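Local atomic coordinates of phosphate transporter (Thermotoga maritima MSB8, PDB entry 6L85), a protein that probably carries phosphate into the cell across the membrane, drawing on the inward movement of sodium ions. Residues B[332-337]-B[347-352]; B[323-328]-B[355-360]; B[117-122]-B[127-132]; B[63-68]-B[266-271]; B[223-228]-B[233-238]. All blocks are in the same frame, centred on the assembly; numbering follows the deposited sequence.

Contact 1: B[332-337]-B[347-352]; sequences TTVLLA and THVVVG. With NA (sodium ion), chain Q; PO4 (phosphate ion), chain P.
Val349 of helix 346-357 packs on Thr333 and Val334 of helix 320-339, a buried helix-helix contact in which the N-terminal turn of the former helix also holds a phosphate and sodium site. The second helix enters at Thr347, close to its N-terminal end, and this residue serves both ions. Its OG1 binds the sodium at 2.4 Å and donates a short hydrogen bond to O1 of the phosphate, while its backbone N donates to the same O1 at 3.0 Å, nearly straight at 164°. With OG1 turned to the side of the backbone N (chi1 -46°), hydroxyl and amide converge on one oxygen. Asn21, Asp22 and Val104 complete the protein's share of the metal site. The phosphate may come from the crystallisation liquor, but the serine and threonine hydroxyls that also bond to it, Thr106, Thr107, Ser345 and Thr346 among them, are consistent with a substrate site. Next along the helix, His348 turns from helix 320-339 and meets the ring of Trp378. Val349 follows and carries the contact with a single methyl, CG1, held anti to the backbone N. On helix 320-339 the hydroxyl of Thr333 is bonded back to Ser329 O, so carbon meets carbon here: Val349 CG1 lies 4.0 Å from Thr333 CB, 4.1 Å from Thr333 CG2 and 4.3 Å from Val334 CG2.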
# COMPACT_ATOMS: atom_id res chain seq x y z
N THR B 332 5.41 16.51 -3.17
CA THR B 332 6.49 16.70 -2.20
C THR B 332 6.22 17.87 -1.27
O THR B 332 6.33 17.74 -0.04
CB THR B 332 7.81 16.92 -2.95
OG1 THR B 332 7.98 15.87 -3.90
CG2 THR B 332 8.99 16.95 -1.96
N THR B 333 5.87 19.03 -1.84
CA THR B 333 5.56 20.18 -1.00
C THR B 333 4.47 19.84 0.01
O THR B 333 4.59 20.15 1.21
CB THR B 333 5.13 21.36 -1.88
OG1 THR B 333 6.15 21.63 -2.84
CG2 THR B 333 4.89 22.62 -1.03
N VAL B 334 3.41 19.18 -0.46
CA VAL B 334 2.22 18.97 0.37
C VAL B 334 2.52 17.94 1.46
O VAL B 334 2.10 18.10 2.60
CB VAL B 334 1.03 18.56 -0.53
CG1 VAL B 334 -0.13 17.98 0.31
CG2 VAL B 334 0.56 19.76 -1.37
N LEU B 335 3.28 16.89 1.13
CA LEU B 335 3.65 15.87 2.11
C LEU B 335 4.56 16.46 3.18
O LEU B 335 4.42 16.14 4.36
CB LEU B 335 4.35 14.69 1.42
CG LEU B 335 3.61 13.38 1.20
CD1 LEU B 335 4.57 12.27 0.80
CD2 LEU B 335 2.77 12.96 2.41
N LEU B 336 5.52 17.30 2.78
CA LEU B 336 6.38 17.87 3.81
C LEU B 336 5.59 18.81 4.72
O LEU B 336 5.74 18.76 5.95
CB LEU B 336 7.58 18.57 3.16
CG LEU B 336 8.54 17.62 2.43
CD1 LEU B 336 9.44 18.37 1.42
CD2 LEU B 336 9.37 16.77 3.39
N ALA B 337 4.71 19.63 4.14
CA ALA B 337 3.79 20.42 4.96
C ALA B 337 3.01 19.54 5.93
O ALA B 337 2.87 19.88 7.11
CB ALA B 337 2.82 21.19 4.07
N THR B 347 -4.49 23.37 -4.05
CA THR B 347 -4.81 24.15 -5.24
C THR B 347 -3.73 25.19 -5.56
O THR B 347 -3.20 25.25 -6.68
CB THR B 347 -6.16 24.83 -5.02
OG1 THR B 347 -7.10 23.88 -4.49
CG2 THR B 347 -6.68 25.42 -6.31
N HIS B 348 -3.39 26.02 -4.55
CA HIS B 348 -2.40 27.08 -4.77
C HIS B 348 -1.02 26.51 -5.00
O HIS B 348 -0.24 27.08 -5.77
CB HIS B 348 -2.37 28.04 -3.58
CG HIS B 348 -3.70 28.65 -3.29
ND1 HIS B 348 -3.99 29.27 -2.10
CD2 HIS B 348 -4.84 28.70 -4.02
CE1 HIS B 348 -5.25 29.68 -2.11
NE2 HIS B 348 -5.79 29.35 -3.26
N VAL B 349 -0.71 25.37 -4.37
CA VAL B 349 0.58 24.74 -4.62
C VAL B 349 0.65 24.23 -6.05
O VAL B 349 1.70 24.32 -6.70
CB VAL B 349 0.87 23.62 -3.60
CG1 VAL B 349 2.08 22.81 -4.03
CG2 VAL B 349 1.09 24.23 -2.20
N VAL B 350 -0.45 23.67 -6.57
CA VAL B 350 -0.40 23.18 -7.95
C VAL B 350 -0.19 24.36 -8.89
O VAL B 350 0.62 24.29 -9.82
CB VAL B 350 -1.69 22.41 -8.32
CG1 VAL B 350 -1.59 21.98 -9.75
CG2 VAL B 350 -1.83 21.19 -7.50
N VAL B 351 -0.94 25.44 -8.66
CA VAL B 351 -0.78 26.65 -9.46
C VAL B 351 0.67 27.12 -9.42
O VAL B 351 1.27 27.45 -10.45
CB VAL B 351 -1.74 27.75 -8.96
CG1 VAL B 351 -1.28 29.13 -9.45
CG2 VAL B 351 -3.15 27.43 -9.41
N GLY B 352 1.27 27.15 -8.23
CA GLY B 352 2.67 27.51 -8.13
C GLY B 352 3.57 26.60 -8.94
O GLY B 352 4.47 27.08 -9.65
NA NA Q . -9.41 23.26 -4.77
P PO4 P . -7.10 22.92 -0.82
O1 PO4 P . -6.64 23.72 -2.03
O2 PO4 P . -7.08 23.74 0.46
O3 PO4 P . -6.14 21.74 -0.65
O4 PO4 P . -8.53 22.45 -1.00
O HOH W 1 -9.19 22.51 -7.02

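Contact 2: B[323-328]-B[355-360]; sequences GFTVDF and TGVGFA. With NA (sodium ion), chain S.
Both methyls of Val357 press on helix 320-339, CG1 chiefly on Thr325 and CG2 on Val326. CG1 of Val357 lies 3.6 Å from CG2 of Thr325, the two side chains sliding past each other in opposite directions; CG2 of Val357 comes equally near, 3.6 Å, to CG2 of Val326, whose side chain stands roughly at right angles to it. Val326 CG2 also approaches Val357 CG1, at 4.0 Å, and so fits against the fork of the valine. Thr325 can offer carbon because its OG1, bonded back along its own helix to Ser321 O, sits beside the backbone N (chi1 -66°), which leaves CG2 anti to it. This is helix-helix packing within the sodium-dependent carrier, at the end of helix 346-357. The chain leaves the helix at Gly358 with a positive phi of 112°, at which a beta carbon would be jammed against the carbonyl O of Val357. That same carbonyl O is held by Arg322 NE, so the last turn is tied to helix 320-339 by a polar bond too. Further out, on a face of helix 320-339 turned from Val357, Asp327 OD2 binds a sodium ion at 2.2 Å, with Thr29, Gln243 and Ser247 completing the protein's part of the site.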
# COMPACT_ATOMS: atom_id res chain seq x y z
N GLY B 323 4.09 17.85 -16.77
CA GLY B 323 3.06 17.37 -15.86
C GLY B 323 3.63 16.46 -14.79
O GLY B 323 3.28 16.57 -13.61
N PHE B 324 4.53 15.55 -15.19
CA PHE B 324 5.32 14.76 -14.25
C PHE B 324 5.99 15.64 -13.19
O PHE B 324 5.90 15.36 -11.99
CB PHE B 324 6.37 13.97 -15.05
CG PHE B 324 7.24 13.05 -14.21
CD1 PHE B 324 6.85 11.74 -13.98
CD2 PHE B 324 8.46 13.49 -13.71
CE1 PHE B 324 7.65 10.87 -13.24
CE2 PHE B 324 9.27 12.64 -12.98
CZ PHE B 324 8.86 11.32 -12.74
N THR B 325 6.68 16.70 -13.64
CA THR B 325 7.41 17.59 -12.72
C THR B 325 6.45 18.36 -11.80
O THR B 325 6.73 18.51 -10.61
CB THR B 325 8.27 18.55 -13.55
OG1 THR B 325 9.30 17.80 -14.22
CG2 THR B 325 8.95 19.62 -12.67
N VAL B 326 5.33 18.84 -12.34
CA VAL B 326 4.36 19.59 -11.56
C VAL B 326 3.78 18.73 -10.45
O VAL B 326 3.67 19.16 -9.29
CB VAL B 326 3.24 20.12 -12.49
CG1 VAL B 326 1.98 20.52 -11.69
CG2 VAL B 326 3.76 21.27 -13.33
N ASP B 327 3.41 17.50 -10.80
CA ASP B 327 2.86 16.58 -9.80
C ASP B 327 3.89 16.25 -8.74
O ASP B 327 3.59 16.29 -7.54
CB ASP B 327 2.39 15.30 -10.47
CG ASP B 327 1.17 15.50 -11.33
OD1 ASP B 327 0.45 16.50 -11.14
OD2 ASP B 327 0.92 14.61 -12.19
N PHE B 328 5.10 15.85 -9.16
CA PHE B 328 6.11 15.51 -8.17
C PHE B 328 6.32 16.66 -7.19
O PHE B 328 6.33 16.45 -5.96
CB PHE B 328 7.44 15.15 -8.85
CG PHE B 328 8.48 14.65 -7.88
CD1 PHE B 328 9.25 15.54 -7.14
CD2 PHE B 328 8.63 13.29 -7.65
CE1 PHE B 328 10.20 15.08 -6.22
CE2 PHE B 328 9.56 12.82 -6.75
CZ PHE B 328 10.35 13.71 -6.03
N THR B 355 3.32 27.41 -12.61
CA THR B 355 4.03 28.63 -12.99
C THR B 355 5.54 28.42 -12.94
O THR B 355 6.28 29.03 -13.72
CB THR B 355 3.63 29.83 -12.11
OG1 THR B 355 4.29 29.76 -10.85
CG2 THR B 355 2.14 29.87 -11.88
N GLY B 356 6.01 27.51 -12.08
CA GLY B 356 7.43 27.24 -12.01
C GLY B 356 7.97 26.44 -13.19
O GLY B 356 9.14 26.58 -13.55
N VAL B 357 7.15 25.57 -13.79
CA VAL B 357 7.65 24.87 -14.98
C VAL B 357 7.46 25.66 -16.26
O VAL B 357 7.92 25.22 -17.32
CB VAL B 357 7.01 23.50 -15.30
CG1 VAL B 357 7.46 22.45 -14.32
CG2 VAL B 357 5.49 23.62 -15.42
N GLY B 358 6.77 26.78 -16.20
CA GLY B 358 6.48 27.47 -17.44
C GLY B 358 4.99 27.39 -17.70
O GLY B 358 4.34 26.36 -17.45
N PHE B 359 4.44 28.48 -18.20
CA PHE B 359 3.03 28.56 -18.55
C PHE B 359 2.95 28.98 -20.01
O PHE B 359 3.44 30.06 -20.37
CB PHE B 359 2.29 29.54 -17.64
CG PHE B 359 2.95 30.90 -17.52
CD1 PHE B 359 3.93 31.13 -16.56
CD2 PHE B 359 2.58 31.95 -18.36
CE1 PHE B 359 4.54 32.38 -16.45
CE2 PHE B 359 3.19 33.19 -18.27
CZ PHE B 359 4.17 33.41 -17.31
N ALA B 360 2.41 28.11 -20.86
CA ALA B 360 2.10 28.56 -22.22
C ALA B 360 1.24 29.83 -22.16
O ALA B 360 1.61 30.85 -22.75
CB ALA B 360 1.44 27.44 -23.05
NA NA S . 0.02 13.29 -13.71

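Contact 3: B[117-122]-B[127-132]; sequences FGLVAV and VNWKTF
Leu119 and Val127 meet where helix 106-121 turns through a short loop into helix 129-162, a helix-loop-helix corner. The tight part is apolar: CD2 of Leu119 rests 3.7 Å from CG2 of Val127, and Leu119 CG is barely farther from the same methyl, at 3.8 Å. The backbone of Gly118 lies beside Val127 as well; a beta carbon there would point at Val127 CG2 at an ordinary contact distance. With its first torsion at 166°, Val127 sends CG2 towards helix 106-121 and CG1 the other way, where CG1 sits 3.5 Å above the Trp129 ring, over its centre, as a CH-pi contact. One buried valine thus fills the space between a leucine and an indole. The looser part lies on the surface, where Leu119 CD2 approaches Trp129 CZ2 obliquely at 4.3 Å. Detergent and glycol molecules are bound close by, and this rim may face lipid. The indole is nevertheless fixed in rotation, because its NE1 is hydrogen-bonded to Ile124 O of the connecting loop. Asn128, the centre of an inverse gamma turn, caps the start of the second helix: its OD1 accepts from Thr131 N, weakly at 3.3 Å but almost straight, at 171°.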
# COMPACT_ATOMS: atom_id res chain seq x y z
N PHE B 117 -16.03 31.35 13.93
CA PHE B 117 -16.61 30.87 15.18
C PHE B 117 -15.86 31.44 16.39
O PHE B 117 -16.47 31.96 17.32
CB PHE B 117 -16.59 29.34 15.25
CG PHE B 117 -16.37 28.82 16.64
CD1 PHE B 117 -17.35 28.98 17.61
CD2 PHE B 117 -15.17 28.22 17.00
CE1 PHE B 117 -17.15 28.53 18.90
CE2 PHE B 117 -14.96 27.77 18.28
CZ PHE B 117 -15.96 27.93 19.24
N GLY B 118 -14.53 31.33 16.39
CA GLY B 118 -13.75 31.78 17.54
C GLY B 118 -13.94 33.26 17.83
O GLY B 118 -13.99 33.67 19.00
N LEU B 119 -14.05 34.08 16.78
CA LEU B 119 -14.22 35.52 16.96
C LEU B 119 -15.60 35.85 17.52
O LEU B 119 -15.73 36.73 18.38
CB LEU B 119 -14.00 36.26 15.63
CG LEU B 119 -12.56 36.13 15.13
CD1 LEU B 119 -12.48 36.45 13.65
CD2 LEU B 119 -11.60 37.00 15.96
N VAL B 120 -16.64 35.17 17.04
CA VAL B 120 -17.97 35.49 17.56
C VAL B 120 -18.16 34.95 18.97
O VAL B 120 -18.91 35.53 19.77
CB VAL B 120 -19.04 34.96 16.59
CG1 VAL B 120 -20.37 34.74 17.31
CG2 VAL B 120 -19.24 35.96 15.52
N ALA B 121 -17.49 33.85 19.31
CA ALA B 121 -17.73 33.25 20.62
C ALA B 121 -16.95 33.97 21.71
O ALA B 121 -17.45 34.18 22.81
CB ALA B 121 -17.38 31.76 20.60
N VAL B 122 -15.71 34.37 21.41
CA VAL B 122 -14.83 34.91 22.43
C VAL B 122 -14.18 36.23 22.03
O VAL B 122 -13.74 36.99 22.91
CB VAL B 122 -13.76 33.85 22.79
CG1 VAL B 122 -12.64 34.40 23.65
CG2 VAL B 122 -14.42 32.70 23.52
N VAL B 127 -9.06 33.39 19.01
CA VAL B 127 -8.24 32.90 17.92
C VAL B 127 -6.83 32.68 18.43
O VAL B 127 -6.26 33.55 19.09
CB VAL B 127 -8.26 33.87 16.72
CG1 VAL B 127 -7.14 33.53 15.74
CG2 VAL B 127 -9.63 33.84 16.04
N ASN B 128 -6.26 31.50 18.12
CA ASN B 128 -4.89 31.15 18.47
C ASN B 128 -3.93 31.84 17.49
O ASN B 128 -3.44 31.24 16.52
CB ASN B 128 -4.75 29.62 18.46
CG ASN B 128 -3.36 29.13 18.85
OD1 ASN B 128 -2.39 29.90 18.88
ND2 ASN B 128 -3.25 27.83 19.12
N TRP B 129 -3.64 33.12 17.77
CA TRP B 129 -2.91 33.97 16.81
C TRP B 129 -1.48 33.49 16.57
O TRP B 129 -0.98 33.60 15.44
CB TRP B 129 -2.92 35.44 17.27
CG TRP B 129 -4.29 36.06 17.26
CD1 TRP B 129 -5.07 36.38 18.35
CD2 TRP B 129 -5.07 36.42 16.10
NE1 TRP B 129 -6.28 36.90 17.93
CE2 TRP B 129 -6.30 36.93 16.56
CE3 TRP B 129 -4.84 36.33 14.72
CZ2 TRP B 129 -7.30 37.37 15.69
CZ3 TRP B 129 -5.84 36.77 13.86
CH2 TRP B 129 -7.05 37.29 14.35
N LYS B 130 -0.81 32.97 17.59
CA LYS B 130 0.56 32.47 17.38
C LYS B 130 0.61 31.42 16.27
O LYS B 130 1.38 31.55 15.32
CB LYS B 130 1.10 31.90 18.69
CG LYS B 130 2.28 30.95 18.55
CD LYS B 130 3.60 31.69 18.52
CE LYS B 130 4.76 30.80 18.95
NZ LYS B 130 6.01 31.61 19.14
N THR B 131 -0.24 30.39 16.37
CA THR B 131 -0.23 29.32 15.38
C THR B 131 -0.86 29.78 14.07
O THR B 131 -0.32 29.49 12.98
CB THR B 131 -0.95 28.09 15.93
OG1 THR B 131 -0.19 27.56 17.02
CG2 THR B 131 -1.08 27.01 14.85
N PHE B 132 -1.99 30.49 14.15
CA PHE B 132 -2.64 30.98 12.94
C PHE B 132 -1.67 31.79 12.09
O PHE B 132 -1.74 31.75 10.85
CB PHE B 132 -3.87 31.81 13.31
CG PHE B 132 -4.54 32.43 12.13
CD1 PHE B 132 -5.21 31.64 11.21
CD2 PHE B 132 -4.49 33.79 11.93
CE1 PHE B 132 -5.83 32.21 10.11
CE2 PHE B 132 -5.11 34.37 10.84
CZ PHE B 132 -5.78 33.57 9.92

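Contact 4: B[63-68]-B[266-271]; sequences TIVKGI and VAAVMI
The flat group that Val65 meets is a backbone peptide, the one joining Ala267 to Ala268: neither segment contributes an aromatic ring, and the planar unit is flanked by small methyls. CG2 of Val65 lies over one face of this peptide, 4.2 Å from the amide N of Ala268. The same methyl lies 4.2 Å from Ala267 CB and 4.4 Å from Ala268 CB, so that one branch of the valine rests over two successive alanines and the link between them. The first torsion of Val65, 166°, explains the choice of branch, for it sets CG2 beside the backbone N and anti to the carbonyl carbon, on the side where helix 260-275 passes. Ile271 CD1, a turn farther along, stays 4.8 Å from Val65 CG1. Because the alanines are short, the backbones draw close, the CA atoms of Val65 and Ala268 being 5.9 Å apart. Beyond the valine, a beta carbon on Gly67 would clash with Thr63 O. Lys66 extends its NZ to the carbonyl oxygens of Pro279 and Lys280, tying this end of the segment to the loop after helix 260-275. On its far side, helix 260-275 is backed by helix 76-99, against which Val269 packs on Met80, Ala83 and Leu84. What results is close helix-helix packing through small residues, joining parts of the membrane transporter fold that are nearly two hundred residues apart in sequence.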
# COMPACT_ATOMS: atom_id res chain seq x y z
N THR B 63 -3.76 20.04 14.07
CA THR B 63 -3.64 21.49 13.96
C THR B 63 -5.00 22.13 13.76
O THR B 63 -5.30 23.17 14.36
CB THR B 63 -2.70 21.85 12.82
OG1 THR B 63 -1.44 21.20 13.03
CG2 THR B 63 -2.49 23.38 12.76
N ILE B 64 -5.84 21.54 12.92
CA ILE B 64 -7.20 22.07 12.78
C ILE B 64 -7.92 22.05 14.13
O ILE B 64 -8.69 22.96 14.45
CB ILE B 64 -7.98 21.30 11.70
CG1 ILE B 64 -7.31 21.49 10.33
CG2 ILE B 64 -9.45 21.74 11.66
CD1 ILE B 64 -7.20 22.93 9.87
N VAL B 65 -7.67 21.02 14.95
CA VAL B 65 -8.41 20.95 16.21
C VAL B 65 -7.95 22.05 17.19
O VAL B 65 -8.79 22.70 17.83
CB VAL B 65 -8.30 19.54 16.83
CG1 VAL B 65 -8.76 19.56 18.29
CG2 VAL B 65 -9.17 18.54 16.04
N LYS B 66 -6.64 22.31 17.30
CA LYS B 66 -6.27 23.33 18.29
C LYS B 66 -5.31 24.41 17.78
O LYS B 66 -4.66 25.08 18.60
CB LYS B 66 -5.68 22.67 19.54
CG LYS B 66 -4.47 21.80 19.30
CD LYS B 66 -3.92 21.31 20.63
CE LYS B 66 -5.04 21.01 21.63
NZ LYS B 66 -4.57 21.02 23.04
N GLY B 67 -5.23 24.66 16.48
CA GLY B 67 -4.28 25.65 15.99
C GLY B 67 -4.91 26.94 15.49
O GLY B 67 -4.20 27.91 15.20
N ILE B 68 -6.24 26.97 15.41
CA ILE B 68 -6.98 28.14 14.93
C ILE B 68 -7.76 28.79 16.06
O ILE B 68 -7.60 29.98 16.33
CB ILE B 68 -7.91 27.77 13.75
CG1 ILE B 68 -7.22 26.79 12.81
CG2 ILE B 68 -8.38 29.04 13.02
CD1 ILE B 68 -8.18 26.18 11.81
N VAL B 266 -14.78 17.28 13.00
CA VAL B 266 -15.50 16.11 13.51
C VAL B 266 -14.80 15.56 14.76
O VAL B 266 -15.46 15.20 15.74
CB VAL B 266 -15.63 15.02 12.42
CG1 VAL B 266 -16.20 13.71 13.02
CG2 VAL B 266 -16.49 15.50 11.27
N ALA B 267 -13.47 15.44 14.71
CA ALA B 267 -12.74 14.98 15.89
C ALA B 267 -12.99 15.88 17.10
O ALA B 267 -13.09 15.39 18.23
CB ALA B 267 -11.23 14.93 15.61
N ALA B 268 -13.05 17.19 16.89
CA ALA B 268 -13.29 18.07 18.02
C ALA B 268 -14.65 17.77 18.64
O ALA B 268 -14.79 17.73 19.88
CB ALA B 268 -13.18 19.54 17.60
N VAL B 269 -15.66 17.53 17.80
CA VAL B 269 -16.98 17.18 18.33
C VAL B 269 -16.94 15.84 19.08
O VAL B 269 -17.50 15.71 20.18
CB VAL B 269 -18.03 17.15 17.21
CG1 VAL B 269 -19.35 16.68 17.75
CG2 VAL B 269 -18.15 18.55 16.56
N MET B 270 -16.27 14.84 18.50
CA MET B 270 -16.15 13.54 19.17
C MET B 270 -15.40 13.67 20.50
O MET B 270 -15.78 13.03 21.48
CB MET B 270 -15.44 12.54 18.26
CG MET B 270 -16.22 12.24 16.97
SD MET B 270 -15.31 11.14 15.87
CE MET B 270 -15.22 9.70 16.95
N ILE B 271 -14.33 14.45 20.53
CA ILE B 271 -13.54 14.58 21.74
C ILE B 271 -14.36 15.26 22.82
O ILE B 271 -14.31 14.84 23.98
CB ILE B 271 -12.22 15.33 21.46
CG1 ILE B 271 -11.27 14.46 20.64
CG2 ILE B 271 -11.53 15.68 22.75
CD1 ILE B 271 -10.14 15.26 19.98

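Contact 5: B[223-228]-B[233-238]; sequences KLINEK and DAVENV
Val238 CG2 is the bump at one end of this interface, seated against Ile225 and Leu224. Ile225 CD1 lies 3.4 Å from it, a tight fit, and Leu224 CB follows at 3.8 Å. Ile225 turns its long branch anti to the backbone N (chi1 -153°), which drives CD1 over the helix surface to 3.6 Å from Ala234 O. In the middle, Ala234 CB fills a hollow, 3.7 Å from both Ile225 O and Lys228 O. The type I turn from Leu224 to Glu227 reverses the chain beside this small side chain, and Lys228 follows it. The side chain of Leu224 crosses that of Asn237 at about a right angle, CD1 touching ND2 at 3.7 Å. At the other end Lys228 drapes its aliphatic chain, bent at chi2, across the helix: its CD lies 3.2 Å from Asp233 OD2, but NZ stays 4.3 Å from that oxygen, too far for a salt bridge. Were Lys228 replaced by an alanine, a gap would probably open beside Asp233 and Asn237, and the aspartate would lose its nearby positive charge. The contact closes the short connection between helix 199-224 and helix 231-258; helix 167-194 lies against Ile225 and Val238, and helix 129-162 against Val235.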
# COMPACT_ATOMS: atom_id res chain seq x y z
N LYS B 223 11.38 -1.25 -21.10
CA LYS B 223 10.39 -1.75 -22.05
C LYS B 223 9.75 -0.60 -22.83
O LYS B 223 9.75 -0.59 -24.07
CB LYS B 223 9.34 -2.57 -21.32
CG LYS B 223 8.46 -3.39 -22.22
CD LYS B 223 8.87 -4.85 -22.17
CE LYS B 223 8.53 -5.54 -23.48
NZ LYS B 223 9.32 -6.80 -23.58
N LEU B 224 9.19 0.38 -22.12
CA LEU B 224 8.39 1.43 -22.75
C LEU B 224 9.19 2.25 -23.76
O LEU B 224 8.67 2.67 -24.80
CB LEU B 224 7.83 2.36 -21.68
CG LEU B 224 6.51 3.07 -21.93
CD1 LEU B 224 5.61 2.22 -22.79
CD2 LEU B 224 5.86 3.35 -20.58
N ILE B 225 10.46 2.50 -23.45
CA ILE B 225 11.28 3.38 -24.25
C ILE B 225 11.52 2.83 -25.65
O ILE B 225 11.95 3.58 -26.54
CB ILE B 225 12.60 3.64 -23.49
CG1 ILE B 225 13.21 4.98 -23.86
CG2 ILE B 225 13.58 2.49 -23.71
CD1 ILE B 225 12.26 6.14 -23.72
N ASN B 226 11.21 1.55 -25.87
CA ASN B 226 11.37 0.87 -27.15
C ASN B 226 10.14 0.95 -28.04
O ASN B 226 10.17 0.41 -29.15
CB ASN B 226 11.71 -0.61 -26.94
CG ASN B 226 13.06 -0.83 -26.28
OD1 ASN B 226 13.95 0.02 -26.37
ND2 ASN B 226 13.22 -1.97 -25.60
N GLU B 227 9.05 1.58 -27.60
CA GLU B 227 7.84 1.60 -28.40
C GLU B 227 7.84 2.68 -29.48
O GLU B 227 7.07 2.58 -30.44
CB GLU B 227 6.60 1.80 -27.52
CG GLU B 227 6.36 0.67 -26.53
CD GLU B 227 4.89 0.46 -26.22
OE1 GLU B 227 4.06 0.51 -27.17
OE2 GLU B 227 4.55 0.27 -25.03
N LYS B 228 8.68 3.71 -29.35
CA LYS B 228 8.76 4.77 -30.33
C LYS B 228 10.19 4.87 -30.85
O LYS B 228 11.14 4.65 -30.10
CB LYS B 228 8.32 6.11 -29.74
CG LYS B 228 6.99 6.06 -29.00
CD LYS B 228 5.82 6.07 -29.96
CE LYS B 228 4.52 6.48 -29.26
NZ LYS B 228 3.33 6.26 -30.14
N ASP B 233 9.85 11.62 -28.98
CA ASP B 233 8.55 10.98 -28.89
C ASP B 233 8.57 9.83 -27.89
O ASP B 233 7.62 9.65 -27.11
CB ASP B 233 8.12 10.51 -30.28
CG ASP B 233 6.71 9.97 -30.31
OD1 ASP B 233 5.84 10.51 -29.58
OD2 ASP B 233 6.47 9.00 -31.05
N ALA B 234 9.68 9.08 -27.85
CA ALA B 234 9.80 7.95 -26.92
C ALA B 234 9.91 8.44 -25.48
O ALA B 234 9.28 7.88 -24.57
CB ALA B 234 11.01 7.09 -27.29
N VAL B 235 10.71 9.48 -25.25
CA VAL B 235 10.87 10.01 -23.90
C VAL B 235 9.55 10.58 -23.40
O VAL B 235 9.16 10.35 -22.24
CB VAL B 235 12.01 11.04 -23.85
CG1 VAL B 235 12.00 11.80 -22.51
CG2 VAL B 235 13.35 10.34 -24.09
N GLU B 236 8.84 11.33 -24.24
CA GLU B 236 7.56 11.87 -23.79
C GLU B 236 6.55 10.77 -23.57
O GLU B 236 5.69 10.90 -22.70
CB GLU B 236 7.03 12.90 -24.78
CG GLU B 236 7.80 14.22 -24.67
CD GLU B 236 7.57 14.95 -23.34
OE1 GLU B 236 6.41 15.04 -22.89
OE2 GLU B 236 8.56 15.46 -22.76
N ASN B 237 6.64 9.67 -24.33
CA ASN B 237 5.73 8.55 -24.11
C ASN B 237 5.98 7.91 -22.74
O ASN B 237 5.03 7.58 -22.01
CB ASN B 237 5.93 7.55 -25.24
CG ASN B 237 4.93 6.44 -25.20
OD1 ASN B 237 3.72 6.68 -25.31
ND2 ASN B 237 5.41 5.21 -25.02
N VAL B 238 7.25 7.78 -22.37
CA VAL B 238 7.58 7.25 -21.05
C VAL B 238 7.11 8.20 -19.95
O VAL B 238 6.53 7.76 -18.94
CB VAL B 238 9.10 6.97 -20.98
CG1 VAL B 238 9.52 6.67 -19.58
CG2 VAL B 238 9.43 5.78 -21.86

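Along the chain, contact 4 closes a long loop within which contacts 3 and 5 are nested, one after the other; contacts 2 and 1 come later, contact 1 inside the loop closed by contact 2. Contacts 1 and 2 share helices 320-339 and 346-357, their centres 12 Å apart, and each includes a ligand of a different sodium ion. Contacts 3 and 4, with centres 13 Å apart, touch directly, since Asn128 probably bonds to Lys66 and Ile68. They lie opposite contact 5 across the chain's centre, with contacts 3 and 5 54 Å apart between centres. Contact 1 lies nearest the chain's centre, contact 2 toward contact 5, so both ion ligands sit between these packed ends.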